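PDB 2QGM: succinoglycan biosynthesis protein from Bacillus cereus ATCC 14579, which is of unconfirmed function but belongs to the erythromycin esterase family and so is probably a hydrolase related to the Ere-type enzymes. Local coordinates for residues 65-70 and 94-99; 388-393 and 431-436; 47-52 and 381-386; 107-112 and 302-307. All blocks are in the same frame, centred on the assembly; numbering follows the deposited sequence.

Interactions 2, 3 and 4 join neighbouring strands of one mixed sheet, whereas interaction 1 packs two helices beside it. Interaction 4, the parallel pair 108-111 and 301-304, has its centre about 4 Å from the centre of the chain and is rich in aromatic and selenomethionine packing. Interactions 2 and 3 share strand 385-389 and hold its opposite edges, with strand 432-439 on the inner side and the outermost strand 50-51 on the other, partly buried side. In interaction 2 a salt bridge within segment 388-393 flanks the end of the backbone pairing; a proline-tyrosine contact marks interaction 3. Interaction 1 has no hydrogen bond between its segments, yet Met70 touches interactions 2 and 3, and Val97 packs against interaction 4.

Interaction 1. Residues 65-70 and 94-99; sequences KPLKKM and FRLVKY
The helical segments 65-70 and 94-99, which meet through Leu67, Lys68, Leu96 and Tyr99, cross at -65°, their axes coming no closer than 11.7 Å. At that separation long side chains make the interface. Tyr99 reaches across: its CG is anti to the backbone N (chi1 178°), which sends the ring out from helix 87-104 to the side of helix 65-71. There the ring passes Leu67, the two side chains running in opposite directions, with Leu67 CD2 4.2 Å from Tyr99 CD2. The same methyl, Leu67 CD2, meets Leu96 CD1 at 3.9 Å, where the two leucines cross almost at a right angle. One branch of Leu67 therefore serves both partners on the other helix. The phenol end of Tyr99 abuts the aliphatic root of Lys68, whose CB lies at the ring edge, near its plane, and 3.3 Å from Tyr99 OH. From there the extended lysine chain leads away, across the direction of the tyrosine. Beyond the two segments, Phe61 meets the Tyr99 ring edge-to-face and Leu64 packs on both Tyr99 and Leu96, while Arg95 ties helix 87-104 to the loop that leads into helix 65-71 through a salt bridge to Asp63. Between the helices themselves, with no hydrogen bond or salt bridge, the join rests on apolar packing and on the fit of the tyrosine against leucine and lysine carbons.

Interaction 2. Residues 388-393 and 431-436; sequences LDNRHL and DIIFHI
Leu388 and Ile433 exchange two backbone hydrogen bonds, Leu388 N to Ile433 O at 2.9 Å and Ile433 N to Leu388 O at 3.0 Å. Just past this pair Asp431 O takes a short but strongly bent, weak bond from Asn390 N (2.7 Å), with a longer weak one from Arg391 N. At the same end Arg391 grips Asp389 side-on: NE of Arg391 gives a nearly straight bond (173°) to Asp389 OD1 at 3.0 Å, and NH2 of Arg391 bonds Asp389 OD2 at 3.0 Å. Asp389 OD1 also accepts from Arg391 N, which makes an Asx turn where the chain leaves the strand. Arg391 NH2 has a further partner in Met70 O on helix 65-71, so the guanidinium is held from two directions. The strands form an antiparallel part of the mixed sheet, with Leu388-Ile433 a hydrogen-bonded pair and Asp389-Ile432 a non-hydrogen-bonded one. The carboxylate of Asp431 turns to Lys312 and Thr338 N, leaving its CB to pack on Arg391 CD at 3.4 Å. Ile432 CD1 sits over one face of the guanidinium. On the sheet face opposite Asp389 and Ile432, Leu388 and Ile433 lie side by side, Leu388 CB 3.7 Å from Ile433 CG1; a chi1 of 60° sets that branch between the backbone N and carbonyl carbon. The other branch, Ile433 CG2, meets Asn390 ND2 at 3.6 Å, the amide nitrogen being bonded to Phe430 O.

Interaction 3. Residues 47-52 and 381-386; sequences SQANPL and VPYKMF
Different first torsions set Phe386 against Ala49 and Tyr383 against Pro51. In Phe386, CG stands between the backbone N and the carbonyl carbon (chi1 57°), which brings ring atom CD2 against Ala49 CB; in Tyr383, CG is anti to the carbonyl carbon (chi1 -73°), which lays one face of the ring against Pro51. These contacts fasten strand 50-51, the outermost strand on this side of the mixed sheet, to strand 385-389. Pro51 and Phe386 form an antiparallel non-hydrogen-bonded pair, their CA atoms 4.0 Å apart. One residue on, Leu52 N gives a nearly straight hydrogen bond (175°) to Met385 O at 2.8 Å, although the donor sits well above the carbonyl plane. Further backbone bonds join Asn50 to Leu387, and Phe386 to His435 on the inner neighbour strand. Pro51 and Tyr383 make a CH-pi interaction: Pro51 CB lies 3.5 Å from the centroid of the Tyr383 ring, over its face. The rest of the proline ring continues along the tyrosine, Pro51 CG reaching Tyr383 CZ at 3.7 Å. Ala49 CB touches both aromatics, at the edge of the Tyr383 ring and 3.6 Å from Phe386 CD2. Beside the Leu52-Met385 hydrogen bond, Leu52 CB and Met385 CB meet at 4.0 Å, and the selenomethionine chain bends at its last torsion to bring Met385 CE 3.8 Å from Leu52 O.

Interaction 4. Residues 107-112 and 302-307; sequences TNFAME and MVWAHN
Met111 and Trp304 lie side by side on one face of the sheet, pointing the same way. The selenomethionine methyl, Met111 CE, rests over the five-membered ring of Trp304, 3.8 Å from its centroid and 13° off the ring normal. The selenium stands higher above the same ring, giving a Met-aromatic contact. Phe109 approaches the indole from its six-membered side: Phe109 CZ is 3.5 Å from Trp304 CE3, which lies in the plane of the phenyl ring, at its edge, and the two ring planes are 68° apart. Further along the pair Met302 crosses Phe109 at about a right angle, with Met302 CE 4.1 Å from Phe109 CB. Outside the two segments, Tyr140 OH bonds Trp304 NE1, Lys93 makes a cation-pi contact with the indole, and helices 87-104 and 143-157 close over this face. Ala110 and Val303 point to the other face. Beneath these groups runs a regular ladder of backbone bonds, from Met302 N to Asn108 O (2.9 Å) through to Glu112 N and Trp304 O (3.0 Å). Glu112 extends the ladder: its straight side chain, anti at chi1 (-176°), carries Glu112 OE1 past Ala305 CB to His306 N at 3.0 Å. His306 caps the following helix, ND1 to Ile308 N, while its NE2 bonds Ile410 O. Parallel central strands with helices packed on the face of Phe109 and Trp304 are characteristic of an alpha/beta fold; Glu112 and His306, not themselves known to be catalytic, stand at the C-terminal strand ends, where such enzymes commonly have their active site.

Interaction 1. Residues 65-70 and 94-99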
# COMPACT_ATOMS: atom_id res chain seq x y z
N LYS A 65 -0.65 12.52 -19.00
CA LYS A 65 0.34 13.59 -19.03
C LYS A 65 0.09 14.60 -17.91
O LYS A 65 1.04 15.14 -17.35
CB LYS A 65 0.35 14.28 -20.40
CG LYS A 65 0.79 13.35 -21.53
CD LYS A 65 1.48 14.11 -22.66
CE LYS A 65 0.59 15.18 -23.27
NZ LYS A 65 1.29 15.90 -24.38
N PRO A 66 -1.18 14.90 -17.59
CA PRO A 66 -1.40 15.87 -16.51
C PRO A 66 -0.85 15.33 -15.19
O PRO A 66 -0.47 16.09 -14.31
CB PRO A 66 -2.92 16.01 -16.48
CG PRO A 66 -3.29 15.82 -17.91
CD PRO A 66 -2.43 14.63 -18.32
N LEU A 67 -0.79 14.00 -15.08
CA LEU A 67 -0.30 13.36 -13.86
C LEU A 67 1.20 13.58 -13.63
O LEU A 67 1.64 13.73 -12.49
CB LEU A 67 -0.59 11.86 -13.89
CG LEU A 67 -0.21 11.08 -12.62
CD1 LEU A 67 -1.04 11.58 -11.44
CD2 LEU A 67 -0.43 9.59 -12.84
N LYS A 68 1.97 13.60 -14.71
CA LYS A 68 3.42 13.80 -14.61
C LYS A 68 3.69 15.19 -14.05
O LYS A 68 4.61 15.39 -13.26
CB LYS A 68 4.08 13.65 -15.98
CG LYS A 68 5.61 13.79 -15.94
CD LYS A 68 6.25 13.45 -17.29
CE LYS A 68 7.77 13.56 -17.21
NZ LYS A 68 8.44 13.15 -18.48
N LYS A 69 2.86 16.15 -14.47
CA LYS A 69 2.98 17.53 -14.05
C LYS A 69 2.59 17.69 -12.59
O LYS A 69 3.15 18.51 -11.87
CB LYS A 69 2.12 18.42 -14.95
CG LYS A 69 2.33 18.14 -16.44
CD LYS A 69 1.74 19.21 -17.34
CE LYS A 69 0.22 19.25 -17.27
NZ LYS A 69 -0.30 20.29 -18.20
N MSE A 70 1.63 16.88 -12.14
CA MSE A 70 1.18 16.93 -10.75
C MSE A 70 2.24 16.37 -9.81
O MSE A 70 2.55 16.96 -8.77
CB MSE A 70 -0.10 16.11 -10.56
CG MSE A 70 -1.35 16.62 -11.26
SE MSE A 70 -2.81 15.37 -11.07
CE MSE A 70 -4.01 16.08 -12.40
N PHE A 94 -2.88 -0.45 -11.82
CA PHE A 94 -1.87 -1.14 -12.62
C PHE A 94 -1.48 -0.19 -13.77
O PHE A 94 -0.30 -0.03 -14.07
CB PHE A 94 -2.50 -2.45 -13.12
CG PHE A 94 -1.69 -3.20 -14.16
CD1 PHE A 94 -0.35 -2.92 -14.41
CD2 PHE A 94 -2.30 -4.23 -14.88
CE1 PHE A 94 0.37 -3.65 -15.37
CE2 PHE A 94 -1.60 -4.96 -15.83
CZ PHE A 94 -0.26 -4.67 -16.09
N ARG A 95 -2.47 0.45 -14.39
CA ARG A 95 -2.16 1.38 -15.48
C ARG A 95 -1.27 2.50 -14.94
O ARG A 95 -0.27 2.86 -15.55
CB ARG A 95 -3.45 1.96 -16.08
CG ARG A 95 -3.25 2.98 -17.18
CD ARG A 95 -4.58 3.31 -17.86
NE ARG A 95 -4.50 4.49 -18.71
CZ ARG A 95 -3.88 4.54 -19.89
NH1 ARG A 95 -3.28 3.46 -20.38
NH2 ARG A 95 -3.85 5.68 -20.57
N LEU A 96 -1.62 3.04 -13.77
CA LEU A 96 -0.85 4.10 -13.14
C LEU A 96 0.58 3.64 -12.84
O LEU A 96 1.53 4.37 -13.11
CB LEU A 96 -1.52 4.55 -11.84
CG LEU A 96 -2.23 5.91 -11.77
CD1 LEU A 96 -2.67 6.38 -13.15
CD2 LEU A 96 -3.41 5.81 -10.80
N VAL A 97 0.73 2.45 -12.29
CA VAL A 97 2.05 1.89 -11.97
C VAL A 97 2.87 1.80 -13.26
O VAL A 97 4.02 2.24 -13.32
CB VAL A 97 1.92 0.48 -11.32
CG1 VAL A 97 3.30 -0.19 -11.24
CG2 VAL A 97 1.29 0.60 -9.93
N LYS A 98 2.26 1.25 -14.30
CA LYS A 98 2.97 1.11 -15.57
C LYS A 98 3.45 2.47 -16.09
O LYS A 98 4.57 2.59 -16.60
CB LYS A 98 2.07 0.43 -16.60
CG LYS A 98 2.82 -0.09 -17.81
CD LYS A 98 1.90 -0.86 -18.73
CE LYS A 98 2.65 -1.41 -19.92
NZ LYS A 98 1.72 -2.04 -20.89
N TYR A 99 2.62 3.49 -15.96
CA TYR A 99 3.00 4.83 -16.40
C TYR A 99 4.17 5.37 -15.58
O TYR A 99 5.14 5.89 -16.13
CB TYR A 99 1.80 5.78 -16.30
CG TYR A 99 2.13 7.20 -16.70
CD1 TYR A 99 2.33 7.54 -18.03
CD2 TYR A 99 2.27 8.20 -15.74
CE1 TYR A 99 2.66 8.85 -18.40
CE2 TYR A 99 2.59 9.50 -16.09
CZ TYR A 99 2.79 9.82 -17.42
OH TYR A 99 3.14 11.10 -17.77

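Interaction 2. Residues 388-393 and 431-436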
# COMPACT_ATOMS: atom_id res chain seq x y z
N LEU A 388 -7.93 14.51 -10.15
CA LEU A 388 -8.21 15.81 -9.57
C LEU A 388 -7.07 16.17 -8.62
O LEU A 388 -6.82 15.45 -7.66
CB LEU A 388 -9.54 15.79 -8.81
CG LEU A 388 -10.02 17.15 -8.33
CD1 LEU A 388 -10.28 18.01 -9.56
CD2 LEU A 388 -11.28 17.04 -7.47
N ASP A 389 -6.36 17.26 -8.91
CA ASP A 389 -5.25 17.71 -8.05
C ASP A 389 -5.87 18.65 -7.02
O ASP A 389 -6.12 19.81 -7.30
CB ASP A 389 -4.19 18.46 -8.87
CG ASP A 389 -2.93 18.80 -8.05
OD1 ASP A 389 -3.01 18.84 -6.80
OD2 ASP A 389 -1.87 19.03 -8.67
N ASN A 390 -6.12 18.14 -5.81
CA ASN A 390 -6.76 18.95 -4.78
C ASN A 390 -5.92 20.11 -4.26
O ASN A 390 -6.46 21.08 -3.73
CB ASN A 390 -7.20 18.06 -3.60
CG ASN A 390 -8.06 16.88 -4.02
OD1 ASN A 390 -8.96 17.00 -4.85
ND2 ASN A 390 -7.79 15.71 -3.44
N ARG A 391 -4.60 20.02 -4.43
CA ARG A 391 -3.69 21.06 -3.94
C ARG A 391 -3.77 22.39 -4.68
O ARG A 391 -3.52 23.43 -4.08
CB ARG A 391 -2.25 20.57 -4.03
CG ARG A 391 -2.00 19.23 -3.38
CD ARG A 391 -0.63 18.72 -3.76
NE ARG A 391 -0.54 18.54 -5.20
CZ ARG A 391 0.56 18.14 -5.84
NH1 ARG A 391 1.67 17.88 -5.17
NH2 ARG A 391 0.53 18.01 -7.17
N HIS A 392 -4.10 22.36 -5.96
CA HIS A 392 -4.15 23.59 -6.74
C HIS A 392 -5.53 24.05 -7.21
O HIS A 392 -5.64 24.92 -8.08
CB HIS A 392 -3.20 23.45 -7.94
CG HIS A 392 -1.79 23.14 -7.54
ND1 HIS A 392 -1.01 24.00 -6.80
CD2 HIS A 392 -1.03 22.03 -7.74
CE1 HIS A 392 0.16 23.44 -6.56
NE2 HIS A 392 0.17 22.24 -7.12
N LEU A 393 -6.58 23.47 -6.63
CA LEU A 393 -7.94 23.85 -6.98
C LEU A 393 -8.21 25.28 -6.53
O LEU A 393 -7.60 25.77 -5.59
CB LEU A 393 -8.95 22.93 -6.31
CG LEU A 393 -8.96 21.48 -6.79
CD1 LEU A 393 -9.90 20.66 -5.92
CD2 LEU A 393 -9.40 21.43 -8.25
N ASP A 431 -3.50 14.54 -1.82
CA ASP A 431 -3.05 15.66 -2.65
C ASP A 431 -3.81 15.56 -3.97
O ASP A 431 -4.27 16.57 -4.52
CB ASP A 431 -1.55 15.54 -2.95
CG ASP A 431 -0.68 15.68 -1.70
OD1 ASP A 431 -0.89 16.65 -0.94
OD2 ASP A 431 0.22 14.84 -1.50
N ILE A 432 -3.94 14.33 -4.45
CA ILE A 432 -4.57 14.00 -5.72
C ILE A 432 -5.51 12.82 -5.54
O ILE A 432 -5.32 12.00 -4.64
CB ILE A 432 -3.49 13.60 -6.75
CG1 ILE A 432 -2.49 14.73 -6.94
CG2 ILE A 432 -4.12 13.24 -8.10
CD1 ILE A 432 -1.20 14.30 -7.58
N ILE A 433 -6.52 12.73 -6.39
CA ILE A 433 -7.42 11.59 -6.35
C ILE A 433 -7.72 11.17 -7.77
O ILE A 433 -7.64 11.98 -8.70
CB ILE A 433 -8.78 11.90 -5.65
CG1 ILE A 433 -9.52 13.02 -6.39
CG2 ILE A 433 -8.56 12.26 -4.20
CD1 ILE A 433 -10.98 13.12 -6.02
N PHE A 434 -8.00 9.88 -7.95
CA PHE A 434 -8.43 9.39 -9.26
C PHE A 434 -9.79 8.79 -8.97
O PHE A 434 -9.94 7.89 -8.14
CB PHE A 434 -7.45 8.38 -9.89
CG PHE A 434 -7.27 7.08 -9.14
CD1 PHE A 434 -7.96 5.92 -9.52
CD2 PHE A 434 -6.37 7.00 -8.08
CE1 PHE A 434 -7.73 4.70 -8.87
CE2 PHE A 434 -6.14 5.79 -7.43
CZ PHE A 434 -6.82 4.64 -7.82
N HIS A 435 -10.80 9.34 -9.63
CA HIS A 435 -12.16 8.90 -9.44
C HIS A 435 -12.64 7.98 -10.55
O HIS A 435 -12.34 8.19 -11.72
CB HIS A 435 -13.09 10.12 -9.36
CG HIS A 435 -14.49 9.78 -8.96
ND1 HIS A 435 -14.83 9.37 -7.69
CD2 HIS A 435 -15.65 9.77 -9.68
CE1 HIS A 435 -16.12 9.12 -7.64
NE2 HIS A 435 -16.64 9.35 -8.83
N ILE A 436 -13.35 6.93 -10.15
CA ILE A 436 -13.96 5.97 -11.07
C ILE A 436 -15.40 5.88 -10.58
O ILE A 436 -15.69 5.20 -9.59
CB ILE A 436 -13.31 4.57 -10.99
CG1 ILE A 436 -11.83 4.65 -11.37
CG2 ILE A 436 -14.05 3.61 -11.94
CD1 ILE A 436 -11.10 3.31 -11.38

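Interaction 3. Residues 47-52 and 381-386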
# COMPACT_ATOMS: atom_id res chain seq x y z
N SER A 47 -14.53 21.55 -14.36
CA SER A 47 -13.66 22.46 -15.08
C SER A 47 -12.18 22.31 -14.73
O SER A 47 -11.30 22.60 -15.54
CB SER A 47 -14.09 23.91 -14.83
OG SER A 47 -13.21 24.82 -15.46
N GLN A 48 -11.91 21.84 -13.52
CA GLN A 48 -10.53 21.68 -13.08
C GLN A 48 -10.02 20.24 -13.09
O GLN A 48 -8.85 20.00 -12.80
CB GLN A 48 -10.39 22.30 -11.69
CG GLN A 48 -10.68 23.80 -11.69
CD GLN A 48 -10.67 24.41 -10.31
OE1 GLN A 48 -11.71 24.57 -9.67
NE2 GLN A 48 -9.48 24.76 -9.83
N ALA A 49 -10.89 19.31 -13.45
CA ALA A 49 -10.52 17.90 -13.50
C ALA A 49 -9.88 17.53 -14.85
O ALA A 49 -10.08 18.21 -15.85
CB ALA A 49 -11.77 17.02 -13.25
N ASN A 50 -9.08 16.46 -14.85
CA ASN A 50 -8.45 15.96 -16.06
C ASN A 50 -9.03 14.57 -16.27
O ASN A 50 -8.68 13.63 -15.55
CB ASN A 50 -6.93 15.87 -15.89
CG ASN A 50 -6.30 17.22 -15.66
OD1 ASN A 50 -6.24 18.06 -16.56
ND2 ASN A 50 -5.84 17.45 -14.44
N PRO A 51 -9.94 14.42 -17.24
CA PRO A 51 -10.55 13.12 -17.49
C PRO A 51 -9.64 12.01 -17.99
O PRO A 51 -8.68 12.24 -18.73
CB PRO A 51 -11.65 13.44 -18.50
CG PRO A 51 -11.03 14.54 -19.30
CD PRO A 51 -10.40 15.42 -18.23
N LEU A 52 -9.95 10.79 -17.56
CA LEU A 52 -9.20 9.61 -17.96
C LEU A 52 -10.05 8.89 -19.00
O LEU A 52 -11.28 8.82 -18.88
CB LEU A 52 -8.93 8.72 -16.75
CG LEU A 52 -8.09 9.40 -15.65
CD1 LEU A 52 -7.99 8.47 -14.46
CD2 LEU A 52 -6.71 9.75 -16.19
N VAL A 381 -20.03 14.79 -11.48
CA VAL A 381 -19.16 15.34 -12.51
C VAL A 381 -19.35 14.55 -13.79
O VAL A 381 -19.32 13.32 -13.77
CB VAL A 381 -17.69 15.26 -12.07
CG1 VAL A 381 -16.79 15.77 -13.17
CG2 VAL A 381 -17.51 16.06 -10.79
N PRO A 382 -19.53 15.25 -14.92
CA PRO A 382 -19.74 14.57 -16.21
C PRO A 382 -18.56 13.83 -16.83
O PRO A 382 -18.39 13.85 -18.04
CB PRO A 382 -20.29 15.68 -17.10
CG PRO A 382 -19.61 16.89 -16.60
CD PRO A 382 -19.69 16.71 -15.08
N TYR A 383 -17.75 13.18 -16.00
CA TYR A 383 -16.63 12.37 -16.47
C TYR A 383 -16.75 11.05 -15.72
O TYR A 383 -16.89 11.06 -14.50
CB TYR A 383 -15.28 12.99 -16.13
CG TYR A 383 -14.90 14.21 -16.94
CD1 TYR A 383 -15.06 14.22 -18.32
CD2 TYR A 383 -14.34 15.32 -16.33
CE1 TYR A 383 -14.66 15.32 -19.08
CE2 TYR A 383 -13.94 16.42 -17.07
CZ TYR A 383 -14.09 16.42 -18.44
OH TYR A 383 -13.68 17.51 -19.16
N LYS A 384 -16.71 9.94 -16.44
CA LYS A 384 -16.80 8.63 -15.80
C LYS A 384 -15.56 8.36 -14.95
O LYS A 384 -15.64 7.68 -13.94
CB LYS A 384 -16.96 7.54 -16.86
CG LYS A 384 -18.35 7.47 -17.47
CD LYS A 384 -18.33 6.64 -18.74
CE LYS A 384 -19.73 6.36 -19.25
NZ LYS A 384 -20.55 7.60 -19.33
N MSE A 385 -14.42 8.89 -15.38
CA MSE A 385 -13.16 8.72 -14.65
C MSE A 385 -12.30 9.96 -14.83
O MSE A 385 -12.23 10.52 -15.92
CB MSE A 385 -12.38 7.53 -15.18
CG MSE A 385 -13.14 6.24 -15.17
SE MSE A 385 -12.03 4.90 -15.95
CE MSE A 385 -12.27 5.32 -17.81
N PHE A 386 -11.64 10.39 -13.76
CA PHE A 386 -10.81 11.56 -13.86
C PHE A 386 -9.83 11.73 -12.70
O PHE A 386 -9.97 11.11 -11.65
CB PHE A 386 -11.67 12.82 -13.96
CG PHE A 386 -12.63 13.00 -12.82
CD1 PHE A 386 -13.88 12.37 -12.84
CD2 PHE A 386 -12.31 13.82 -11.74
CE1 PHE A 386 -14.79 12.55 -11.80
CE2 PHE A 386 -13.22 14.02 -10.69
CZ PHE A 386 -14.46 13.38 -10.72

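Interaction 4. Residues 107-112 and 302-307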
# COMPACT_ATOMS: atom_id res chain seq x y z
N THR A 107 10.88 2.83 -9.69
CA THR A 107 11.50 1.51 -9.70
C THR A 107 11.21 0.59 -8.52
O THR A 107 11.32 -0.63 -8.64
CB THR A 107 13.01 1.68 -9.81
OG1 THR A 107 13.45 2.58 -8.78
CG2 THR A 107 13.40 2.25 -11.17
N ASN A 108 10.85 1.17 -7.39
CA ASN A 108 10.56 0.36 -6.20
C ASN A 108 9.06 0.24 -6.01
O ASN A 108 8.36 1.25 -5.87
CB ASN A 108 11.17 1.01 -4.96
CG ASN A 108 12.65 1.27 -5.12
OD1 ASN A 108 13.13 2.37 -4.83
ND2 ASN A 108 13.38 0.27 -5.57
N PHE A 109 8.56 -0.99 -6.00
CA PHE A 109 7.14 -1.20 -5.80
C PHE A 109 6.95 -1.79 -4.40
O PHE A 109 7.19 -2.98 -4.19
CB PHE A 109 6.58 -2.14 -6.86
CG PHE A 109 5.10 -2.35 -6.77
CD1 PHE A 109 4.22 -1.34 -7.17
CD2 PHE A 109 4.58 -3.52 -6.23
CE1 PHE A 109 2.83 -1.51 -7.04
CE2 PHE A 109 3.20 -3.69 -6.09
CZ PHE A 109 2.33 -2.69 -6.49
N ALA A 110 6.52 -0.94 -3.47
CA ALA A 110 6.30 -1.35 -2.07
C ALA A 110 4.81 -1.56 -1.85
O ALA A 110 4.03 -0.61 -1.88
CB ALA A 110 6.85 -0.28 -1.12
N MSE A 111 4.42 -2.81 -1.62
CA MSE A 111 3.01 -3.15 -1.46
C MSE A 111 2.62 -3.53 -0.03
O MSE A 111 3.45 -4.02 0.73
CB MSE A 111 2.66 -4.32 -2.40
CG MSE A 111 1.19 -4.70 -2.43
SE MSE A 111 0.83 -6.25 -3.54
CE MSE A 111 -0.36 -5.46 -4.81
N GLU A 112 1.36 -3.30 0.30
CA GLU A 112 0.81 -3.63 1.60
C GLU A 112 0.56 -5.14 1.52
O GLU A 112 -0.56 -5.60 1.28
CB GLU A 112 -0.51 -2.88 1.83
CG GLU A 112 -1.13 -3.07 3.22
CD GLU A 112 -2.52 -2.46 3.36
OE1 GLU A 112 -2.94 -1.67 2.49
OE2 GLU A 112 -3.18 -2.76 4.38
N MSE A 302 7.01 3.69 -5.17
CA MSE A 302 5.56 3.67 -5.21
C MSE A 302 5.06 2.88 -4.01
O MSE A 302 5.58 1.80 -3.72
CB MSE A 302 5.07 2.99 -6.49
CG MSE A 302 5.51 3.67 -7.79
SE MSE A 302 5.22 2.49 -9.32
CE MSE A 302 6.75 1.35 -9.04
N VAL A 303 4.08 3.41 -3.30
CA VAL A 303 3.50 2.71 -2.16
C VAL A 303 2.05 2.36 -2.51
O VAL A 303 1.19 3.23 -2.65
CB VAL A 303 3.54 3.57 -0.88
CG1 VAL A 303 2.84 2.85 0.28
CG2 VAL A 303 4.99 3.86 -0.52
N TRP A 304 1.81 1.07 -2.68
CA TRP A 304 0.48 0.56 -3.02
C TRP A 304 -0.17 0.06 -1.74
O TRP A 304 0.33 -0.87 -1.10
CB TRP A 304 0.62 -0.60 -4.02
CG TRP A 304 -0.67 -1.31 -4.36
CD1 TRP A 304 -1.52 -1.93 -3.50
CD2 TRP A 304 -1.19 -1.53 -5.68
NE1 TRP A 304 -2.54 -2.54 -4.21
CE2 TRP A 304 -2.36 -2.30 -5.54
CE3 TRP A 304 -0.78 -1.15 -6.97
CZ2 TRP A 304 -3.12 -2.71 -6.64
CZ3 TRP A 304 -1.54 -1.55 -8.06
CH2 TRP A 304 -2.70 -2.32 -7.89
N ALA A 305 -1.28 0.67 -1.35
CA ALA A 305 -1.96 0.26 -0.13
C ALA A 305 -3.36 0.84 -0.13
O ALA A 305 -3.74 1.53 -1.07
CB ALA A 305 -1.18 0.78 1.08
N HIS A 306 -4.12 0.54 0.91
CA HIS A 306 -5.47 1.07 1.01
C HIS A 306 -5.38 2.58 1.23
O HIS A 306 -4.36 3.08 1.70
CB HIS A 306 -6.19 0.44 2.20
CG HIS A 306 -7.67 0.70 2.21
ND1 HIS A 306 -8.21 1.93 2.52
CD2 HIS A 306 -8.71 -0.11 1.90
CE1 HIS A 306 -9.53 1.86 2.41
NE2 HIS A 306 -9.85 0.64 2.03
N ASN A 307 -6.44 3.31 0.88
CA ASN A 307 -6.48 4.75 1.09
C ASN A 307 -6.07 5.07 2.52
O ASN A 307 -5.33 6.01 2.79
CB ASN A 307 -7.90 5.30 0.91
CG ASN A 307 -8.26 5.57 -0.53
OD1 ASN A 307 -7.40 5.58 -1.42
ND2 ASN A 307 -9.54 5.83 -0.77